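Local coordinates for protein mannan endo-1,4-beta-mannosidase (Cryptopygus antarcticus, PDB 4OOZ) that hydrolyses the 1,4-beta-mannosidic linkages of mannans, galactomannans and glucomannans at random along the chain, releasing mannobiose, mannotriose and mannotetraose from mannan, at residues 144-149 with 211-216; 179-184 with 206-211. All coordinates share one frame; numbering follows the deposited sequence.

Contact 1: residues 144-149 with 211-216. With BMA (beta-D-mannopyranose), chain D; BMA (beta-D-mannopyranose), chain B; BMA (beta-D-mannopyranose), chain C.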
loop_
_atom_site.group_PDB
_atom_site.type_symbol
_atom_site.label_atom_id
_atom_site.label_comp_id
_atom_site.label_asym_id
_atom_site.label_seq_id
_atom_site.Cartn_x
_atom_site.Cartn_y
_atom_site.Cartn_z
ATOM N N ASN A 144 8.610 15.734 -10.267
ATOM C CA ASN A 144 8.829 17.057 -9.700
ATOM C C ASN A 144 7.973 17.320 -8.469
ATOM O O ASN A 144 8.164 18.321 -7.778
ATOM C CB ASN A 144 8.579 18.135 -10.749
ATOM C CG ASN A 144 9.731 18.277 -11.716
ATOM O OD1 ASN A 144 10.815 17.740 -11.485
ATOM N ND2 ASN A 144 9.511 19.010 -12.801
ATOM N N LEU A 145 7.036 16.419 -8.192
ATOM C CA LEU A 145 6.223 16.529 -6.985
ATOM C C LEU A 145 7.070 16.305 -5.737
ATOM O O LEU A 145 6.698 16.716 -4.640
ATOM C CB LEU A 145 5.064 15.533 -7.015
ATOM C CG LEU A 145 3.929 15.827 -7.993
ATOM C CD1 LEU A 145 2.828 14.794 -7.848
ATOM C CD2 LEU A 145 3.388 17.230 -7.770
ATOM N N PHE A 146 8.210 15.647 -5.915
ATOM C CA PHE A 146 9.129 15.382 -4.816
ATOM C C PHE A 146 10.022 16.581 -4.541
ATOM O O PHE A 146 10.483 16.778 -3.417
ATOM C CB PHE A 146 9.997 14.158 -5.116
ATOM C CG PHE A 146 9.239 12.864 -5.137
ATOM C CD1 PHE A 146 8.432 12.532 -6.212
ATOM C CD2 PHE A 146 9.335 11.977 -4.079
ATOM C CE1 PHE A 146 7.735 11.344 -6.232
ATOM C CE2 PHE A 146 8.639 10.785 -4.091
ATOM C CZ PHE A 146 7.838 10.468 -5.170
ATOM N N TRP A 147 10.261 17.380 -5.575
ATOM C CA TRP A 147 11.201 18.488 -5.478
ATOM C C TRP A 147 10.513 19.833 -5.264
ATOM O O TRP A 147 10.924 20.614 -4.407
ATOM C CB TRP A 147 12.071 18.547 -6.730
ATOM C CG TRP A 147 13.021 17.401 -6.873
ATOM C CD1 TRP A 147 12.846 16.277 -7.624
ATOM C CD2 TRP A 147 14.305 17.274 -6.252
ATOM N NE1 TRP A 147 13.942 15.457 -7.510
ATOM C CE2 TRP A 147 14.852 16.046 -6.671
ATOM C CE3 TRP A 147 15.044 18.080 -5.382
ATOM C CZ2 TRP A 147 16.102 15.606 -6.251
ATOM C CZ3 TRP A 147 16.284 17.642 -4.967
ATOM C CH2 TRP A 147 16.801 16.416 -5.400
ATOM N N ASP A 148 9.471 20.105 -6.042
ATOM C CA ASP A 148 8.781 21.387 -5.956
ATOM C C ASP A 148 7.649 21.334 -4.936
ATOM O O ASP A 148 6.738 20.514 -5.043
ATOM C CB ASP A 148 8.238 21.801 -7.330
ATOM C CG ASP A 148 7.824 23.263 -7.383
ATOM O OD1 ASP A 148 7.012 23.692 -6.538
ATOM O OD2 ASP A 148 8.317 23.990 -8.267
ATOM N N GLU A 149 7.716 22.223 -3.951
ATOM C CA GLU A 149 6.708 22.285 -2.901
ATOM C C GLU A 149 5.382 22.818 -3.421
ATOM O O GLU A 149 4.322 22.392 -2.974
ATOM C CB GLU A 149 7.190 23.156 -1.739
ATOM C CG GLU A 149 8.444 22.646 -1.053
ATOM C CD GLU A 149 8.768 23.405 0.220
ATOM O OE1 GLU A 149 7.897 24.159 0.705
ATOM O OE2 GLU A 149 9.893 23.242 0.739
ATOM N N LYS A 211 18.104 6.440 -10.074
ATOM C CA LYS A 211 18.336 7.154 -8.827
ATOM C C LYS A 211 17.970 8.629 -8.924
ATOM O O LYS A 211 18.818 9.471 -9.216
ATOM C CB LYS A 211 19.794 6.986 -8.402
ATOM C CG LYS A 211 20.126 5.549 -8.039
ATOM C CD LYS A 211 21.610 5.262 -8.064
ATOM C CE LYS A 211 21.853 3.787 -7.797
ATOM N NZ LYS A 211 23.298 3.441 -7.821
ATOM N N LYS A 212 16.703 8.934 -8.663
ATOM C CA LYS A 212 16.188 10.290 -8.818
ATOM C C LYS A 212 16.061 11.027 -7.489
ATOM O O LYS A 212 16.531 12.155 -7.350
ATOM C CB LYS A 212 14.823 10.267 -9.511
ATOM C CG LYS A 212 14.730 9.306 -10.681
ATOM C CD LYS A 212 13.377 9.397 -11.368
ATOM C CE LYS A 212 13.213 8.278 -12.380
ATOM N NZ LYS A 212 14.413 8.156 -13.246
ATOM N N PHE A 213 15.421 10.387 -6.515
ATOM C CA PHE A 213 15.074 11.056 -5.267
ATOM C C PHE A 213 15.899 10.595 -4.071
ATOM O O PHE A 213 15.837 9.429 -3.681
ATOM C CB PHE A 213 13.593 10.846 -4.959
ATOM C CG PHE A 213 12.697 11.043 -6.144
ATOM C CD1 PHE A 213 12.456 12.311 -6.638
ATOM C CD2 PHE A 213 12.094 9.962 -6.763
ATOM C CE1 PHE A 213 11.633 12.496 -7.725
ATOM C CE2 PHE A 213 11.264 10.146 -7.855
ATOM C CZ PHE A 213 11.036 11.415 -8.335
ATOM N N PRO A 214 16.675 11.517 -3.482
ATOM C CA PRO A 214 17.334 11.261 -2.198
ATOM C C PRO A 214 16.299 11.015 -1.106
ATOM O O PRO A 214 15.186 11.534 -1.207
ATOM C CB PRO A 214 18.129 12.548 -1.942
ATOM C CG PRO A 214 17.498 13.582 -2.822
ATOM C CD PRO A 214 17.010 12.844 -4.024
ATOM N N MET A 215 16.662 10.236 -0.089
ATOM C CA MET A 215 15.721 9.814 0.948
ATOM C C MET A 215 14.982 10.987 1.583
ATOM O O MET A 215 13.791 10.893 1.876
ATOM C CB MET A 215 16.448 9.018 2.033
ATOM C CG MET A 215 15.523 8.208 2.920
ATOM S SD MET A 215 14.799 6.842 1.996
ATOM C CE MET A 215 13.110 6.904 2.589
ATOM N N LYS A 216 15.695 12.090 1.789
ATOM C CA LYS A 216 15.112 13.294 2.374
ATOM C C LYS A 216 13.883 13.770 1.594
ATOM O O LYS A 216 12.877 14.168 2.185
ATOM C CB LYS A 216 16.168 14.400 2.442
ATOM C CG LYS A 216 15.670 15.722 2.975
ATOM C CD LYS A 216 16.689 16.361 3.897
ATOM C CE LYS A 216 18.092 16.309 3.329
ATOM N NZ LYS A 216 19.138 16.641 4.354
HETATM C C1 BMA D . 10.445 23.835 -10.850
HETATM C C2 BMA D . 10.268 22.462 -10.205
HETATM C C3 BMA D . 11.548 22.094 -9.473
HETATM C C4 BMA D . 12.811 22.285 -10.338
HETATM C C5 BMA D . 12.787 23.630 -11.140
HETATM C C6 BMA D . 13.844 23.695 -12.227
HETATM O O2 BMA D . 10.048 21.455 -11.181
HETATM O O3 BMA D . 11.502 20.759 -9.002
HETATM O O4 BMA D . 13.928 22.282 -9.468
HETATM O O5 BMA D . 11.503 23.823 -11.769
HETATM O O6 BMA D . 15.090 23.998 -11.619
HETATM C C1 BMA B . 7.779 27.798 -13.006
HETATM C C2 BMA B . 8.525 26.910 -13.999
HETATM C C3 BMA B . 8.738 25.527 -13.384
HETATM C C4 BMA B . 9.305 25.585 -11.949
HETATM C C5 BMA B . 8.525 26.616 -11.080
HETATM C C6 BMA B . 9.161 26.883 -9.723
HETATM O O1 BMA B . 7.753 29.091 -13.552
HETATM O O2 BMA B . 9.815 27.434 -14.271
HETATM O O3 BMA B . 9.583 24.723 -14.198
HETATM O O4 BMA B . 9.185 24.289 -11.382
HETATM O O5 BMA B . 8.463 27.870 -11.779
HETATM O O6 BMA B . 8.200 26.604 -8.714
HETATM C C1 BMA C . 14.830 21.204 -9.774
HETATM C C2 BMA C . 15.899 21.153 -8.694
HETATM C C3 BMA C . 16.920 20.055 -9.007
HETATM C C4 BMA C . 16.258 18.710 -9.448
HETATM C C5 BMA C . 15.114 18.978 -10.460
HETATM C C6 BMA C . 14.322 17.736 -10.822
HETATM O O2 BMA C . 15.316 20.825 -7.445
HETATM O O3 BMA C . 17.782 19.856 -7.890
HETATM O O4 BMA C . 17.215 17.860 -10.088
HETATM O O5 BMA C . 14.213 19.955 -9.921
HETATM O O6 BMA C . 14.932 17.145 -11.960
#

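Contact 2: residues 179-184 with 206-211. With BMA (beta-D-mannopyranose), chain G; BMA (beta-D-mannopyranose), chain E.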
loop_
_atom_site.group_PDB
_atom_site.type_symbol
_atom_site.label_atom_id
_atom_site.label_comp_id
_atom_site.label_asym_id
_atom_site.label_seq_id
_atom_site.Cartn_x
_atom_site.Cartn_y
_atom_site.Cartn_z
ATOM N N LEU A 179 3.125 5.892 -1.404
ATOM C CA LEU A 179 4.141 5.514 -2.375
ATOM C C LEU A 179 4.456 4.022 -2.339
ATOM O O LEU A 179 4.627 3.442 -1.275
ATOM C CB LEU A 179 5.414 6.327 -2.134
ATOM C CG LEU A 179 6.484 6.286 -3.221
ATOM C CD1 LEU A 179 5.854 6.487 -4.586
ATOM C CD2 LEU A 179 7.528 7.351 -2.955
ATOM N N ASN A 180 4.524 3.409 -3.515
ATOM C CA ASN A 180 4.886 2.005 -3.638
ATOM C C ASN A 180 6.367 1.828 -3.928
ATOM O O ASN A 180 6.851 2.248 -4.972
ATOM C CB ASN A 180 4.066 1.338 -4.741
ATOM C CG ASN A 180 4.719 0.077 -5.268
ATOM O OD1 ASN A 180 4.558 -1.000 -4.703
ATOM N ND2 ASN A 180 5.463 0.208 -6.360
ATOM N N GLU A 181 7.076 1.200 -2.999
ATOM C CA GLU A 181 8.504 0.927 -3.142
ATOM C C GLU A 181 9.342 2.156 -3.473
ATOM O O GLU A 181 9.967 2.211 -4.527
ATOM C CB GLU A 181 8.718 -0.140 -4.209
ATOM C CG GLU A 181 7.871 -1.367 -3.985
ATOM C CD GLU A 181 8.528 -2.616 -4.503
ATOM O OE1 GLU A 181 9.537 -2.501 -5.224
ATOM O OE2 GLU A 181 8.026 -3.720 -4.205
ATOM N N PRO A 182 9.389 3.131 -2.554
ATOM C CA PRO A 182 10.133 4.382 -2.738
ATOM C C PRO A 182 11.627 4.183 -2.973
ATOM O O PRO A 182 12.340 5.152 -3.229
ATOM C CB PRO A 182 9.905 5.120 -1.418
ATOM C CG PRO A 182 8.689 4.513 -0.839
ATOM C CD PRO A 182 8.743 3.082 -1.232
ATOM N N GLU A 183 12.092 2.943 -2.874
ATOM C CA GLU A 183 13.508 2.635 -3.023
ATOM C C GLU A 183 13.843 2.327 -4.475
ATOM O O GLU A 183 15.013 2.267 -4.853
ATOM C CB GLU A 183 13.902 1.457 -2.128
ATOM C CG GLU A 183 13.589 1.658 -0.651
ATOM C CD GLU A 183 12.157 1.296 -0.296
ATOM O OE1 GLU A 183 11.577 0.416 -0.967
ATOM O OE2 GLU A 183 11.612 1.894 0.655
ATOM N N GLY A 184 12.807 2.124 -5.282
ATOM C CA GLY A 184 12.984 1.888 -6.700
ATOM C C GLY A 184 13.613 3.075 -7.398
ATOM O O GLY A 184 14.464 2.919 -8.270
ATOM N N ALA A 206 18.989 -1.127 -4.583
ATOM C CA ALA A 206 18.026 -0.031 -4.597
ATOM C C ALA A 206 18.349 0.955 -5.714
ATOM O O ALA A 206 19.506 1.111 -6.105
ATOM C CB ALA A 206 18.001 0.676 -3.254
ATOM N N GLY A 207 17.317 1.618 -6.226
ATOM C CA GLY A 207 17.484 2.558 -7.319
ATOM C C GLY A 207 17.481 1.860 -8.666
ATOM O O GLY A 207 18.086 2.338 -9.625
ATOM N N TRP A 208 16.793 0.726 -8.738
ATOM C CA TRP A 208 16.754 -0.064 -9.963
ATOM C C TRP A 208 15.886 0.606 -11.020
ATOM O O TRP A 208 15.907 0.221 -12.189
ATOM C CB TRP A 208 16.240 -1.481 -9.679
ATOM C CG TRP A 208 14.765 -1.551 -9.426
ATOM C CD1 TRP A 208 13.777 -1.699 -10.358
ATOM C CD2 TRP A 208 14.110 -1.475 -8.157
ATOM N NE1 TRP A 208 12.548 -1.716 -9.746
ATOM C CE2 TRP A 208 12.725 -1.584 -8.394
ATOM C CE3 TRP A 208 14.559 -1.328 -6.843
ATOM C CZ2 TRP A 208 11.788 -1.549 -7.367
ATOM C CZ3 TRP A 208 13.628 -1.299 -5.825
ATOM C CH2 TRP A 208 12.258 -1.404 -6.094
ATOM N N GLY A 209 15.115 1.602 -10.599
ATOM C CA GLY A 209 14.270 2.349 -11.511
ATOM C C GLY A 209 14.868 3.698 -11.855
ATOM O O GLY A 209 14.221 4.528 -12.489
ATOM N N GLY A 210 16.111 3.911 -11.438
ATOM C CA GLY A 210 16.795 5.170 -11.663
ATOM C C GLY A 210 16.899 5.985 -10.392
ATOM O O GLY A 210 15.905 6.209 -9.708
ATOM N N LYS A 211 18.104 6.440 -10.074
ATOM C CA LYS A 211 18.336 7.154 -8.827
ATOM C C LYS A 211 17.970 8.629 -8.924
ATOM O O LYS A 211 18.818 9.471 -9.216
ATOM C CB LYS A 211 19.794 6.986 -8.402
ATOM C CG LYS A 211 20.126 5.549 -8.039
ATOM C CD LYS A 211 21.610 5.262 -8.064
ATOM C CE LYS A 211 21.853 3.787 -7.797
ATOM N NZ LYS A 211 23.298 3.441 -7.821
HETATM C C1 BMA G . 5.881 -3.901 -8.019
HETATM C C2 BMA G . 7.198 -3.676 -7.340
HETATM C C3 BMA G . 8.308 -4.084 -8.279
HETATM C C4 BMA G . 8.116 -5.529 -8.758
HETATM C C5 BMA G . 6.681 -5.788 -9.254
HETATM C C6 BMA G . 6.409 -7.267 -9.411
HETATM O O1 BMA G . 4.905 -3.564 -7.076
HETATM O O2 BMA G . 7.297 -4.551 -6.226
HETATM O O3 BMA G . 9.584 -3.958 -7.658
HETATM O O4 BMA G . 9.024 -5.806 -9.817
HETATM O O5 BMA G . 5.722 -5.264 -8.314
HETATM O O6 BMA G . 7.646 -7.969 -9.400
HETATM C C1 BMA E . 18.665 -7.233 -6.162
HETATM C C2 BMA E . 17.376 -6.869 -5.384
HETATM C C3 BMA E . 16.229 -6.475 -6.303
HETATM C C4 BMA E . 16.721 -5.506 -7.398
HETATM C C5 BMA E . 17.812 -6.223 -8.198
HETATM C C6 BMA E . 18.282 -5.443 -9.419
HETATM O O2 BMA E . 17.611 -5.751 -4.537
HETATM O O3 BMA E . 15.160 -5.903 -5.553
HETATM O O4 BMA E . 15.716 -4.878 -8.299
HETATM O O5 BMA E . 18.929 -6.406 -7.297
HETATM O O6 BMA E . 19.469 -4.734 -9.084
#

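Contact 1: residues 144-149 with 211-216
F146 and F213 both hold CG beside the backbone N, at chi1 -68° and -45°, and this brings the two rings face to face, one inclined to the other. The two centroids are 4.0 Å apart and the planes differ by 23°, a face-to-face stack. CE2 of F213 lies over the F146 face, offset toward its rim, while CE1 and CZ of F213 meet CD1 of F146. CB of F146 comes within 3.4 Å of F213 CD1. The opposite face of the F213 ring rests on CB of its own neighbour, K212. W147 completes the aromatic cluster: its CD1 lies in the plane of the F213 ring, at the edge, 4.0 Å from F213 CE1. Further along the indole, W147 CZ2 is 3.7 Å from P214 CD, while the carbonyl O of K212 meets the indole edge in its plane. One face of the indole is turned to bound mannose: C4 of the chain C sugar sits 4.0 Å above its centre. N144 ND2 approaches O2 of the chain D mannose at 3.0 Å. D148 OD2 accepts a 2.7 Å hydrogen bond from O6 of the chain B sugar. N144, W147 and D148 are established substrate-binding residues. The other oxygen of D148 caps helix 149-167 through K151 N. The cluster joins the loop between helices 140-143 and 149-167 to the start of helix 215-232. On that helix F213 touches I218 and F146 touches T221.

Contact 2: residues 179-184 with 206-211
A206 meets E183 first, its CB 3.7 Å from the carbonyl O of E183. That same oxygen takes a hydrogen bond from G207 N at 2.8 Å. G207 has a positive phi, and a side chain there would jam against the carbonyl O of A206. W208 follows, with CG between the backbone N and the carbonyl carbon (chi1 74°), and this swings the indole back over the 179-184 segment. Its six-membered ring lies over G184 CA in a CH-pi contact, 3.4 Å from CA to centroid. The opposite face receives O4 of the chain E mannose. At the ring edge, W208 CH2 meets E181 OE1, the carboxylate turned 82° to the indole. E181 OE1 also accepts a 2.8 Å hydrogen bond from O3 of the chain G mannose. An alanine in place of W208 would probably leave G184 CA and the chain E sugar without the ring between them, and E181 OE1 without the indole edge beside it. G209 N then bonds G184 O at 2.8 Å. G210 N turns back to G207 O, closing a type I turn before K211. N180, the last residue of strand 173-180, followed directly by E181, is typical of the glycoside hydrolase family 5 barrel. There E181 is probably the proton donor, with the likely nucleophile E312 close by.

Overall arrangement
Both contacts are partly buried, and their centres lie 12 Å apart. They share K211, and contact 2 is nested inside the loop that contact 1 closes. F146 of contact 1 packs against L179 of contact 2, linking the aromatic cluster to strand 173-180, which leads to E181. Contact 1 lies farther from the centre of the chain, and its sugars lie along the loop before helix 149-167. Contact 2 lies nearer the centre, just past the strand end, at E181. The chemistry differs accordingly. Contact 1 is held by ring stacking and apolar touches. In contact 2, backbone hydrogen bonds join two loops, and the indole of W208 lies on a glycine, G184.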